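Local coordinates for protein hydrolase (Burkholderia cenocepacia, PDB 4QKU) that probably hydrolyses fumarylacetoacetate to fumarate and acetoacetate, the last step of phenylalanine and tyrosine breakdown, as a metal-dependent enzyme of the FAH family, at residues Q63-L67 and A68-R72. Numbering follows the deposited sequence.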
# COMPACT_ATOMS: atom_id res chain seq x y z
N GLN B 63 22.94 21.68 -12.29
CA GLN B 63 23.48 20.44 -12.84
C GLN B 63 23.00 19.24 -12.04
O GLN B 63 22.41 19.39 -10.97
CB GLN B 63 25.01 20.46 -12.74
CG GLN B 63 25.72 21.55 -13.49
CD GLN B 63 25.57 21.36 -14.99
OE1 GLN B 63 26.02 20.36 -15.55
NE2 GLN B 63 24.95 22.34 -15.65
N ILE B 64 23.30 18.05 -12.57
CA ILE B 64 23.14 16.79 -11.87
C ILE B 64 24.43 15.99 -11.95
O ILE B 64 25.02 15.82 -13.00
CB ILE B 64 22.01 15.93 -12.46
CG1 ILE B 64 20.69 16.70 -12.37
CG2 ILE B 64 21.89 14.59 -11.72
CD1 ILE B 64 19.54 16.06 -13.14
N VAL B 65 24.83 15.47 -10.80
CA VAL B 65 25.93 14.54 -10.70
C VAL B 65 25.45 13.11 -11.04
O VAL B 65 24.60 12.53 -10.38
CB VAL B 65 26.53 14.57 -9.29
CG1 VAL B 65 27.78 13.71 -9.23
CG2 VAL B 65 26.89 16.01 -8.93
N ASP B 66 26.06 12.56 -12.08
CA ASP B 66 25.80 11.21 -12.50
C ASP B 66 26.64 10.31 -11.61
O ASP B 66 27.80 10.09 -11.88
CB ASP B 66 26.20 11.05 -13.97
CG ASP B 66 25.75 9.73 -14.58
OD1 ASP B 66 25.81 8.68 -13.90
OD2 ASP B 66 25.37 9.73 -15.78
N LEU B 67 26.01 9.75 -10.58
CA LEU B 67 26.72 8.89 -9.63
C LEU B 67 27.42 7.66 -10.25
O LEU B 67 28.53 7.35 -9.87
CB LEU B 67 25.80 8.45 -8.48
CG LEU B 67 25.22 9.56 -7.60
CD1 LEU B 67 24.44 8.97 -6.43
CD2 LEU B 67 26.34 10.47 -7.09
N ALA B 68 26.74 6.95 -11.15
CA ALA B 68 27.32 5.78 -11.81
C ALA B 68 28.58 6.14 -12.55
O ALA B 68 29.62 5.50 -12.35
CB ALA B 68 26.33 5.15 -12.79
N ALA B 69 28.49 7.21 -13.35
CA ALA B 69 29.64 7.73 -14.11
C ALA B 69 30.78 8.16 -13.20
O ALA B 69 31.95 7.94 -13.51
CB ALA B 69 29.22 8.90 -14.98
N LEU B 70 30.43 8.77 -12.08
CA LEU B 70 31.43 9.21 -11.12
C LEU B 70 32.13 7.99 -10.52
O LEU B 70 33.36 8.00 -10.32
CB LEU B 70 30.79 10.08 -10.04
CG LEU B 70 31.64 11.14 -9.37
CD1 LEU B 70 32.14 12.18 -10.38
CD2 LEU B 70 30.84 11.81 -8.26
N ALA B 71 31.36 6.92 -10.27
CA ALA B 71 31.91 5.68 -9.71
C ALA B 71 32.84 4.98 -10.71
O ALA B 71 33.94 4.56 -10.34
CB ALA B 71 30.81 4.75 -9.26
N ARG B 72 32.42 4.91 -11.97
CA ARG B 72 33.26 4.32 -13.01
C ARG B 72 34.60 5.04 -13.12
O ARG B 72 35.62 4.39 -13.34
CB ARG B 72 32.54 4.30 -14.36
CG ARG B 72 31.63 3.10 -14.52
CD ARG B 72 31.12 2.96 -15.95
NE ARG B 72 30.19 4.03 -16.26
CZ ARG B 72 28.88 4.02 -15.95
NH1 ARG B 72 28.12 5.07 -16.26
NH2 ARG B 72 28.31 2.98 -15.33
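Asp66 ends strand 63-66 and, as the N-cap of the helix that follows, reaches its carboxylate over the first turn to Ala69. Its CB lies 3.8 Å from Ala69 CB, the first of several contacts with that methyl. From there CG swings anti to the backbone N (chi1 -170°), which carries the carboxylate forward beside the first turn, with CG 3.6 Å from Ala69 CB. At the tip the two oxygens divide the work. OD1 accepts the backbone N-H of Ala69 in a capping bond of 3.1 Å from Ala69 N to Asp66 OD1; the bond is almost straight at 172°, although the donor comes from well above the carboxylate plane. OD2 takes part in a salt bridge to Arg55 on the neighbouring strand 55-60, so the carboxylate is held from the sheet as well as from the helix.

The main chain of Asp66 serves the same turn, its O receiving Leu70 N at 2.9 Å, and Leu67 O receives Ala71 N one residue on. Another point of contact is apolar: Val65 CG1 meets Leu70 CD2 at 3.7 Å, the two side chains running at a slant to each other. Val65 also packs on Leu130 and Phe112, while Leu70 reaches Leu108 and Leu111, so this pair joins the antiparallel sheet of the N-terminal region to helix 98-111. The buried carboxylate is probably kept ionised by Arg55 and by the N-terminal end of the helix; together the cap and the salt bridge tie the start of the helix to the sheet.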